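Local coordinates for proximal thread matrix protein 1 (Mytilus galloprovincialis, PDB 4CN9) that serves as a collagen-binding matrix protein of the mussel byssus and holds zinc in the MIDAS motif of a von Willebrand factor A domain, at residues V52-S63 against R96-S107; T173-Q184 against V207-A215. All coordinates share one frame; numbering follows the deposited sequence.

Contact 1: residues V52-S63 against R96-S107; sequences VQADIIVLFDDS and RNGSQFGVVQFS. With ZN (zinc ion), chain C.
Strands 54-61 and 100-106 run parallel, their axes approaching to 4.6 Å, with backbone hydrogen bonds from Gln100 N to Ala54 O at one end to Asp62 N to Phe106 O at the other. They are neighbours in the central sheet of a von Willebrand factor A domain, and Asp61, Ser63 and Ser65 form the DxSxS signature of its MIDAS. On the face covered by helix 73-85, the Phe101 ring spans two residues of the partner strand: CE2 rests near Ile56 CG2, and CZ meets Val58 CG2 at 3.6 Å. The other face packs against helix 142-153; there Leu59 CD1 lies alongside Val104 CG1, tight at 3.5 Å. Phe106 has CG wedged between its backbone N and carbonyl carbon (chi1 82°), which swings the ring under Asp61, whose CA sits 4.0 Å from the ring centroid in a CH-pi contact. Beyond the strand end, the Asp62 carboxylate has three partners: Ser107 OG donates to OD1 at 2.7 Å from above its plane, Gln105 NE2 reaches OD2 at 2.9 Å, and Arg135 forms a salt bridge to OD2. Asp61 stays in the zinc's second shell: OD2 accepts from water 1, a zinc ligand, while OD1 takes Ser63 N in an Asx turn and, at 2.6 Å, Ser63 OG, the oxygen that binds zinc at 2.2 Å.

Contact 2: residues T173-Q184 against V207-A215; sequences TDGKSNAGAPPQ and VKTELEQIA. With ZN (zinc ion), chain C.
Ser177 N-H meets the Glu210 carboxylate at its rim, on the syn lone pair of OE2, 3.0 Å away and nearly straight at 165°, while Ser177 CB leans on OE1 at 3.6 Å and Pro183 CG approaches that same oxygen more loosely. Two waters complete the grip. Water 4 donates to Glu210 OE2 at 2.7 Å and also joins Gly175 O to Val207 N at the start of helix 208-214; water 5 gives a 2.8 Å bond to OE1 and accepts from Gln184 NE2. Glu210 reaches this far because CG lies opposite its backbone N (chi1 163°) and the chain runs on extended. The second flat group, the Gln184 amide, also sends NE2 to the backbone Glu210 O, a weak bond of 3.4 Å; its packing on Gln213 is too close in the model to be trusted. With an alanine in place of Glu210, Ser177 N would probably be left without its acceptor and both waters without a carboxylate to hold them, and the loop is likely to be freer to move. Apolar contacts flank the carboxylate: Lys176 CB touches Val207 CG1 at 3.5 Å, Thr173 CG2 meets Leu211 CD2 at 4.0 Å, and Pro183 CB faces Ile214 CD1. At the near end of the loop, Thr173 OG1 accepts from Gly175 N in an ST turn and is hydrogen-bonded to Asp61 OD2, while Asp174 OD1 binds zinc at 2.1 Å. The segment is thus the aspartate-bearing metal loop of a MIDAS, joined through Glu210 and two waters to helix 208-214 of its von Willebrand factor A domain.

In the fold
From the N terminus, the chain lays down strand 54-61, passes through helices 64-69 and 73-85, and returns as strand 100-106; contact 1 closes this beta-alpha-beta crossover. After strand 110-112 and helices 122-130 and 142-153, strand 166-173 pairs with 54-61 on the side away from 100-106. Contact 2 then closes a second loop, around helix 183-192 and strand 195-202, bringing helix 208-214 to the metal loop. The two follow in series, neither nested nor crossing, with centres 19 Å apart. They meet at the zinc, which takes ligands from both, and where Asp61 of contact 1 reaches the start of 173-184.

Contact 1: residues V52-S63 against R96-S107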
loop_
_atom_site.group_PDB
_atom_site.type_symbol
_atom_site.label_atom_id
_atom_site.label_comp_id
_atom_site.label_asym_id
_atom_site.label_seq_id
_atom_site.Cartn_x
_atom_site.Cartn_y
_atom_site.Cartn_z
ATOM N N VAL A 52 -7.704 -9.608 -15.423
ATOM C CA VAL A 52 -6.246 -9.600 -15.340
ATOM C C VAL A 52 -5.691 -11.009 -15.202
ATOM O O VAL A 52 -6.267 -11.827 -14.500
ATOM C CB VAL A 52 -5.775 -8.740 -14.146
ATOM C CG1 VAL A 52 -4.249 -8.764 -14.015
ATOM C CG2 VAL A 52 -6.257 -7.298 -14.316
ATOM N N GLN A 53 -4.577 -11.290 -15.877
ATOM C CA GLN A 53 -3.919 -12.591 -15.757
ATOM C C GLN A 53 -3.064 -12.631 -14.501
ATOM O O GLN A 53 -2.161 -11.818 -14.328
ATOM C CB GLN A 53 -3.061 -12.891 -16.984
ATOM C CG GLN A 53 -3.888 -13.197 -18.220
ATOM C CD GLN A 53 -3.042 -13.382 -19.460
ATOM O OE1 GLN A 53 -1.859 -13.724 -19.379
ATOM N NE2 GLN A 53 -3.646 -13.155 -20.624
ATOM N N ALA A 54 -3.346 -13.586 -13.627
ATOM C CA ALA A 54 -2.781 -13.567 -12.285
ATOM C C ALA A 54 -2.553 -14.971 -11.741
ATOM O O ALA A 54 -3.239 -15.925 -12.133
ATOM C CB ALA A 54 -3.714 -12.800 -11.342
ATOM N N ASP A 55 -1.574 -15.072 -10.842
ATOM C CA ASP A 55 -1.422 -16.224 -9.962
ATOM C C ASP A 55 -1.872 -15.751 -8.567
ATOM O O ASP A 55 -1.286 -14.829 -7.987
ATOM C CB ASP A 55 0.032 -16.733 -9.961
ATOM C CG ASP A 55 0.422 -17.450 -11.266
ATOM O OD1 ASP A 55 -0.443 -18.090 -11.901
ATOM O OD2 ASP A 55 1.619 -17.382 -11.647
ATOM N N ILE A 56 -2.961 -16.331 -8.071
ATOM C CA ILE A 56 -3.570 -15.899 -6.825
ATOM C C ILE A 56 -3.408 -16.975 -5.742
ATOM O O ILE A 56 -3.758 -18.129 -5.946
ATOM C CB ILE A 56 -5.066 -15.594 -7.016
ATOM C CG1 ILE A 56 -5.262 -14.534 -8.117
ATOM C CG2 ILE A 56 -5.672 -15.112 -5.726
ATOM C CD1 ILE A 56 -6.501 -14.758 -8.962
ATOM N N ILE A 57 -2.838 -16.580 -4.611
ATOM C CA ILE A 57 -2.722 -17.435 -3.452
ATOM C C ILE A 57 -3.585 -16.891 -2.335
ATOM O O ILE A 57 -3.456 -15.734 -1.948
ATOM C CB ILE A 57 -1.266 -17.510 -2.955
ATOM C CG1 ILE A 57 -0.363 -18.042 -4.072
ATOM C CG2 ILE A 57 -1.173 -18.376 -1.702
ATOM C CD1 ILE A 57 -0.615 -19.503 -4.441
ATOM N N VAL A 58 -4.485 -17.722 -1.828
ATOM C CA VAL A 58 -5.205 -17.405 -0.600
ATOM C C VAL A 58 -4.539 -18.073 0.599
ATOM O O VAL A 58 -4.301 -19.271 0.600
ATOM C CB VAL A 58 -6.685 -17.847 -0.674
ATOM C CG1 VAL A 58 -7.384 -17.609 0.654
ATOM C CG2 VAL A 58 -7.383 -17.112 -1.806
ATOM N N LEU A 59 -4.226 -17.262 1.605
ATOM C CA LEU A 59 -3.657 -17.698 2.876
ATOM C C LEU A 59 -4.797 -17.734 3.888
ATOM O O LEU A 59 -5.347 -16.696 4.273
ATOM C CB LEU A 59 -2.558 -16.706 3.279
ATOM C CG LEU A 59 -1.390 -17.074 4.190
ATOM C CD1 LEU A 59 -0.836 -18.480 3.970
ATOM C CD2 LEU A 59 -0.299 -16.036 3.959
ATOM N N PHE A 60 -5.160 -18.949 4.273
ATOM C CA PHE A 60 -6.425 -19.290 4.910
ATOM C C PHE A 60 -6.121 -19.704 6.357
ATOM O O PHE A 60 -5.521 -20.749 6.575
ATOM C CB PHE A 60 -7.000 -20.462 4.088
ATOM C CG PHE A 60 -8.378 -20.917 4.482
ATOM C CD1 PHE A 60 -8.600 -21.632 5.662
ATOM C CD2 PHE A 60 -9.451 -20.682 3.633
ATOM C CE1 PHE A 60 -9.870 -22.070 5.984
ATOM C CE2 PHE A 60 -10.729 -21.119 3.955
ATOM C CZ PHE A 60 -10.940 -21.813 5.117
ATOM N N ASP A 61 -6.511 -18.869 7.328
ATOM C CA ASP A 61 -6.339 -19.144 8.769
ATOM C C ASP A 61 -7.141 -20.395 9.142
ATOM O O ASP A 61 -8.358 -20.422 8.925
ATOM C CB ASP A 61 -6.827 -17.909 9.545
ATOM C CG ASP A 61 -6.638 -17.999 11.077
ATOM O OD1 ASP A 61 -6.722 -19.089 11.685
ATOM O OD2 ASP A 61 -6.440 -16.921 11.678
ATOM N N ASP A 62 -6.472 -21.447 9.648
ATOM C CA ASP A 62 -7.211 -22.620 10.153
ATOM C C ASP A 62 -6.980 -22.868 11.641
ATOM O O ASP A 62 -6.920 -24.005 12.090
ATOM C CB ASP A 62 -7.004 -23.891 9.290
ATOM C CG ASP A 62 -5.574 -24.443 9.315
ATOM O OD1 ASP A 62 -4.636 -23.794 9.827
ATOM O OD2 ASP A 62 -5.398 -25.566 8.788
ATOM N N SER A 63 -6.899 -21.778 12.400
ATOM C CA SER A 63 -6.783 -21.833 13.861
ATOM C C SER A 63 -8.083 -22.289 14.526
ATOM O O SER A 63 -9.181 -22.076 14.003
ATOM C CB SER A 63 -6.380 -20.459 14.435
ATOM O OG SER A 63 -7.374 -19.456 14.208
ATOM N N ARG A 96 -1.402 -20.016 -21.842
ATOM C CA ARG A 96 -0.531 -18.911 -21.458
ATOM C C ARG A 96 -1.329 -17.646 -21.161
ATOM O O ARG A 96 -0.785 -16.674 -20.634
ATOM C CB ARG A 96 0.489 -18.643 -22.570
ATOM C CG ARG A 96 1.293 -19.877 -22.972
ATOM C CD ARG A 96 1.937 -19.706 -24.339
ATOM N NE ARG A 96 2.607 -20.924 -24.788
ATOM C CZ ARG A 96 3.224 -21.052 -25.960
ATOM N NH1 ARG A 96 3.261 -20.033 -26.812
ATOM N NH2 ARG A 96 3.808 -22.199 -26.284
ATOM N N ASN A 97 -2.614 -17.665 -21.514
ATOM C CA ASN A 97 -3.532 -16.582 -21.173
ATOM C C ASN A 97 -4.325 -16.897 -19.902
ATOM O O ASN A 97 -5.291 -16.198 -19.580
ATOM C CB ASN A 97 -4.509 -16.315 -22.328
ATOM C CG ASN A 97 -3.983 -15.287 -23.330
ATOM O OD1 ASN A 97 -3.112 -14.472 -23.019
ATOM N ND2 ASN A 97 -4.532 -15.314 -24.536
ATOM N N GLY A 98 -3.911 -17.937 -19.179
ATOM C CA GLY A 98 -4.676 -18.429 -18.051
ATOM C C GLY A 98 -4.233 -17.873 -16.708
ATOM O O GLY A 98 -3.070 -17.521 -16.525
ATOM N N SER A 99 -5.173 -17.781 -15.772
ATOM C CA SER A 99 -4.854 -17.474 -14.384
ATOM C C SER A 99 -4.898 -18.745 -13.531
ATOM O O SER A 99 -5.586 -19.720 -13.862
ATOM C CB SER A 99 -5.827 -16.441 -13.822
ATOM O OG SER A 99 -5.538 -15.140 -14.303
ATOM N N GLN A 100 -4.158 -18.729 -12.429
ATOM C CA GLN A 100 -4.129 -19.860 -11.518
ATOM C C GLN A 100 -4.444 -19.459 -10.094
ATOM O O GLN A 100 -4.264 -18.310 -9.687
ATOM C CB GLN A 100 -2.770 -20.545 -11.551
ATOM C CG GLN A 100 -2.484 -21.296 -12.830
ATOM C CD GLN A 100 -1.033 -21.696 -12.915
ATOM O OE1 GLN A 100 -0.134 -20.896 -12.617
ATOM N NE2 GLN A 100 -0.787 -22.938 -13.283
ATOM N N PHE A 101 -4.892 -20.446 -9.339
ATOM C CA PHE A 101 -5.342 -20.251 -7.980
ATOM C C PHE A 101 -4.734 -21.338 -7.097
ATOM O O PHE A 101 -4.709 -22.501 -7.488
ATOM C CB PHE A 101 -6.858 -20.395 -7.975
ATOM C CG PHE A 101 -7.531 -19.600 -6.938
ATOM C CD1 PHE A 101 -7.690 -20.110 -5.657
ATOM C CD2 PHE A 101 -8.018 -18.354 -7.225
ATOM C CE1 PHE A 101 -8.319 -19.374 -4.681
ATOM C CE2 PHE A 101 -8.656 -17.606 -6.245
ATOM C CZ PHE A 101 -8.811 -18.117 -4.983
ATOM N N GLY A 102 -4.252 -20.950 -5.916
ATOM C CA GLY A 102 -3.783 -21.889 -4.912
ATOM C C GLY A 102 -4.201 -21.472 -3.507
ATOM O O GLY A 102 -4.495 -20.303 -3.244
ATOM N N VAL A 103 -4.222 -22.431 -2.589
ATOM C CA VAL A 103 -4.637 -22.147 -1.228
ATOM C C VAL A 103 -3.678 -22.779 -0.250
ATOM O O VAL A 103 -3.324 -23.962 -0.368
ATOM C CB VAL A 103 -6.038 -22.669 -0.941
ATOM C CG1 VAL A 103 -6.391 -22.441 0.524
ATOM C CG2 VAL A 103 -7.049 -21.994 -1.848
ATOM N N VAL A 104 -3.277 -21.972 0.722
ATOM C CA VAL A 104 -2.353 -22.370 1.763
ATOM C C VAL A 104 -2.998 -22.125 3.118
ATOM O O VAL A 104 -3.448 -21.005 3.406
ATOM C CB VAL A 104 -1.073 -21.529 1.645
ATOM C CG1 VAL A 104 -0.170 -21.728 2.853
ATOM C CG2 VAL A 104 -0.365 -21.861 0.337
ATOM N N GLN A 105 -3.087 -23.177 3.930
ATOM C CA GLN A 105 -3.654 -23.070 5.279
ATOM C C GLN A 105 -2.547 -22.744 6.272
ATOM O O GLN A 105 -1.422 -23.220 6.138
ATOM C CB GLN A 105 -4.346 -24.377 5.703
ATOM C CG GLN A 105 -5.442 -24.849 4.777
ATOM C CD GLN A 105 -5.790 -26.348 4.944
ATOM O OE1 GLN A 105 -5.905 -27.081 3.962
ATOM N NE2 GLN A 105 -5.968 -26.787 6.177
ATOM N N PHE A 106 -2.861 -21.936 7.271
ATOM C CA PHE A 106 -1.868 -21.580 8.280
ATOM C C PHE A 106 -2.519 -21.378 9.644
ATOM O O PHE A 106 -3.627 -20.824 9.751
ATOM C CB PHE A 106 -1.103 -20.307 7.869
ATOM C CG PHE A 106 -1.840 -19.027 8.193
ATOM C CD1 PHE A 106 -2.778 -18.503 7.309
ATOM C CD2 PHE A 106 -1.613 -18.372 9.392
ATOM C CE1 PHE A 106 -3.481 -17.340 7.622
ATOM C CE2 PHE A 106 -2.311 -17.211 9.720
ATOM C CZ PHE A 106 -3.241 -16.694 8.835
ATOM N N SER A 107 -1.830 -21.865 10.679
ATOM C CA SER A 107 -2.132 -21.542 12.069
ATOM C C SER A 107 -0.927 -21.997 12.889
ATOM O O SER A 107 0.016 -21.224 13.119
ATOM C CB SER A 107 -3.455 -22.167 12.579
ATOM O OG SER A 107 -3.600 -23.547 12.283
HETATM ZN ZN ZN C . -7.657 -17.666 15.398
HETATM O O HOH W 1 -6.054 -16.867 14.335
HETATM O O HOH W 2 -6.480 -18.440 16.929
HETATM O O HOH W 3 -7.849 -16.012 16.701
#

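Contact 2: residues T173-Q184 against V207-A215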
loop_
_atom_site.group_PDB
_atom_site.type_symbol
_atom_site.label_atom_id
_atom_site.label_comp_id
_atom_site.label_asym_id
_atom_site.label_seq_id
_atom_site.Cartn_x
_atom_site.Cartn_y
_atom_site.Cartn_z
ATOM N N THR A 173 -7.647 -13.801 8.219
ATOM C CA THR A 173 -7.333 -14.227 9.582
ATOM C C THR A 173 -8.312 -13.703 10.634
ATOM O O THR A 173 -8.924 -12.652 10.461
ATOM C CB THR A 173 -5.901 -13.824 9.956
ATOM O OG1 THR A 173 -5.549 -14.353 11.245
ATOM C CG2 THR A 173 -5.747 -12.329 9.953
ATOM N N ASP A 174 -8.474 -14.464 11.717
ATOM C CA ASP A 174 -9.271 -14.012 12.845
ATOM C C ASP A 174 -8.399 -13.794 14.071
ATOM O O ASP A 174 -8.902 -13.721 15.202
ATOM C CB ASP A 174 -10.397 -15.010 13.158
ATOM C CG ASP A 174 -9.936 -16.189 14.019
ATOM O OD1 ASP A 174 -8.752 -16.626 13.928
ATOM O OD2 ASP A 174 -10.788 -16.685 14.791
ATOM N N GLY A 175 -7.095 -13.666 13.861
ATOM C CA GLY A 175 -6.184 -13.605 14.990
ATOM C C GLY A 175 -4.993 -12.694 14.786
ATOM O O GLY A 175 -4.821 -12.075 13.736
ATOM N N LYS A 176 -4.152 -12.614 15.806
ATOM C CA LYS A 176 -2.916 -11.861 15.690
ATOM C C LYS A 176 -1.774 -12.854 15.690
ATOM O O LYS A 176 -1.880 -13.925 16.273
ATOM C CB LYS A 176 -2.772 -10.849 16.831
ATOM C CG LYS A 176 -2.591 -11.462 18.195
ATOM C CD LYS A 176 -2.361 -10.375 19.239
ATOM C CE LYS A 176 -2.578 -10.911 20.644
ATOM N NZ LYS A 176 -2.433 -9.845 21.679
ATOM N N SER A 177 -0.697 -12.510 15.000
ATOM C CA SER A 177 0.435 -13.411 14.859
ATOM C C SER A 177 1.057 -13.558 16.241
ATOM O O SER A 177 1.389 -12.556 16.874
ATOM C CB SER A 177 1.454 -12.826 13.876
ATOM O OG SER A 177 2.322 -13.823 13.368
ATOM N N ASN A 178 1.215 -14.789 16.718
ATOM C CA ASN A 178 1.754 -14.992 18.071
ATOM C C ASN A 178 2.818 -16.070 18.166
ATOM O O ASN A 178 3.120 -16.536 19.260
ATOM C CB ASN A 178 0.633 -15.287 19.073
ATOM C CG ASN A 178 -0.129 -16.570 18.753
ATOM O OD1 ASN A 178 0.165 -17.254 17.785
ATOM N ND2 ASN A 178 -1.102 -16.898 19.585
ATOM N N ALA A 179 3.386 -16.454 17.025
ATOM C CA ALA A 179 4.461 -17.431 16.981
ATOM C C ALA A 179 5.040 -17.496 15.570
ATOM O O ALA A 179 4.466 -16.951 14.632
ATOM C CB ALA A 179 3.951 -18.798 17.421
ATOM N N GLY A 180 6.198 -18.126 15.434
ATOM C CA GLY A 180 6.803 -18.365 14.133
ATOM C C GLY A 180 7.563 -17.179 13.576
ATOM O O GLY A 180 7.985 -16.288 14.312
ATOM N N ALA A 181 7.728 -17.162 12.257
ATOM C CA ALA A 181 8.492 -16.111 11.596
ATOM C C ALA A 181 7.866 -14.736 11.841
ATOM O O ALA A 181 6.650 -14.581 11.754
ATOM C CB ALA A 181 8.585 -16.400 10.117
ATOM N N PRO A 182 8.696 -13.733 12.168
ATOM C CA PRO A 182 8.182 -12.369 12.367
ATOM C C PRO A 182 7.530 -11.854 11.086
ATOM O O PRO A 182 8.180 -11.861 10.047
ATOM C CB PRO A 182 9.436 -11.560 12.722
ATOM C CG PRO A 182 10.590 -12.389 12.268
ATOM C CD PRO A 182 10.155 -13.813 12.365
ATOM N N PRO A 183 6.250 -11.447 11.157
ATOM C CA PRO A 183 5.426 -11.200 9.965
ATOM C C PRO A 183 5.782 -9.955 9.152
ATOM O O PRO A 183 5.673 -9.987 7.931
ATOM C CB PRO A 183 4.003 -11.074 10.542
ATOM C CG PRO A 183 4.198 -10.675 11.950
ATOM C CD PRO A 183 5.454 -11.357 12.394
ATOM N N GLN A 184 6.204 -8.876 9.799
ATOM C CA GLN A 184 6.461 -7.647 9.058
ATOM C C GLN A 184 7.619 -7.867 8.103
ATOM O O GLN A 184 7.573 -7.460 6.941
ATOM C CB GLN A 184 6.738 -6.488 10.008
ATOM C CG GLN A 184 5.639 -6.311 11.010
ATOM C CD GLN A 184 4.302 -6.190 10.324
ATOM O OE1 GLN A 184 4.243 -5.838 9.145
ATOM N NE2 GLN A 184 3.217 -6.506 11.047
ATOM N N VAL A 207 -5.248 -7.755 14.929
ATOM C CA VAL A 207 -4.902 -6.362 15.181
ATOM C C VAL A 207 -4.642 -5.595 13.873
ATOM O O VAL A 207 -3.825 -5.989 13.008
ATOM C CB VAL A 207 -3.776 -6.178 16.252
ATOM C CG1 VAL A 207 -3.603 -7.442 17.102
ATOM C CG2 VAL A 207 -2.472 -5.720 15.641
ATOM N N LYS A 208 -5.378 -4.501 13.728
ATOM C CA LYS A 208 -5.468 -3.823 12.445
ATOM C C LYS A 208 -4.139 -3.265 11.969
ATOM O O LYS A 208 -3.815 -3.337 10.781
ATOM C CB LYS A 208 -6.524 -2.720 12.498
ATOM C CG LYS A 208 -6.803 -2.129 11.138
ATOM C CD LYS A 208 -7.937 -1.131 11.189
ATOM C CE LYS A 208 -8.161 -0.485 9.839
ATOM N NZ LYS A 208 -8.951 0.759 9.987
ATOM N N THR A 209 -3.351 -2.723 12.885
ATOM C CA THR A 209 -2.082 -2.120 12.497
ATOM C C THR A 209 -1.099 -3.169 11.995
ATOM O O THR A 209 -0.272 -2.875 11.144
ATOM C CB THR A 209 -1.459 -1.325 13.651
ATOM O OG1 THR A 209 -1.506 -2.110 14.848
ATOM C CG2 THR A 209 -2.236 -0.035 13.866
ATOM N N GLU A 210 -1.195 -4.390 12.517
ATOM C CA GLU A 210 -0.362 -5.494 12.031
ATOM C C GLU A 210 -0.744 -5.855 10.597
ATOM O O GLU A 210 0.114 -6.054 9.738
ATOM C CB GLU A 210 -0.499 -6.719 12.948
ATOM C CG GLU A 210 -0.016 -8.035 12.337
ATOM C CD GLU A 210 -0.004 -9.177 13.348
ATOM O OE1 GLU A 210 1.006 -9.299 14.085
ATOM O OE2 GLU A 210 -1.001 -9.948 13.409
ATOM N N LEU A 211 -2.041 -5.938 10.329
ATOM C CA LEU A 211 -2.493 -6.202 8.969
ATOM C C LEU A 211 -2.088 -5.060 8.034
ATOM O O LEU A 211 -1.699 -5.282 6.882
ATOM C CB LEU A 211 -4.001 -6.431 8.939
ATOM C CG LEU A 211 -4.497 -7.666 9.709
ATOM C CD1 LEU A 211 -5.976 -7.930 9.393
ATOM C CD2 LEU A 211 -3.642 -8.911 9.437
ATOM N N GLU A 212 -2.165 -3.832 8.538
ATOM C CA GLU A 212 -1.769 -2.663 7.755
ATOM C C GLU A 212 -0.285 -2.674 7.364
ATOM O O GLU A 212 0.086 -2.146 6.313
ATOM C CB GLU A 212 -2.096 -1.368 8.507
ATOM C CG GLU A 212 -3.543 -0.967 8.393
ATOM C CD GLU A 212 -3.904 0.208 9.286
ATOM O OE1 GLU A 212 -3.115 0.538 10.203
ATOM O OE2 GLU A 212 -4.984 0.795 9.057
ATOM N N GLN A 213 0.554 -3.256 8.207
ATOM C CA GLN A 213 1.975 -3.370 7.908
ATOM C C GLN A 213 2.218 -4.451 6.847
ATOM O O GLN A 213 3.117 -4.318 6.022
ATOM C CB GLN A 213 2.769 -3.745 9.157
ATOM C CG GLN A 213 2.729 -2.759 10.307
ATOM C CD GLN A 213 3.669 -3.163 11.445
ATOM O OE1 GLN A 213 3.411 -4.130 12.175
ATOM N NE2 GLN A 213 4.776 -2.438 11.582
ATOM N N ILE A 214 1.412 -5.511 6.888
ATOM C CA ILE A 214 1.533 -6.660 5.977
ATOM C C ILE A 214 1.051 -6.365 4.564
ATOM O O ILE A 214 1.717 -6.707 3.589
ATOM C CB ILE A 214 0.745 -7.873 6.541
ATOM C CG1 ILE A 214 1.453 -8.414 7.782
ATOM C CG2 ILE A 214 0.618 -8.973 5.514
ATOM C CD1 ILE A 214 0.603 -9.330 8.638
ATOM N N ALA A 215 -0.109 -5.722 4.461
ATOM C CA ALA A 215 -0.730 -5.429 3.181
ATOM C C ALA A 215 0.098 -4.439 2.338
ATOM O O ALA A 215 0.999 -3.755 2.842
ATOM C CB ALA A 215 -2.147 -4.896 3.404
HETATM ZN ZN ZN C . -7.657 -17.666 15.398
HETATM O O HOH W 3 -7.849 -16.012 16.701
HETATM O O HOH W 4 -3.649 -9.556 13.178
HETATM O O HOH W 5 3.081 -7.454 13.733
HETATM O O HOH W 1 -6.054 -16.867 14.335
HETATM O O HOH W 2 -6.480 -18.440 16.929
#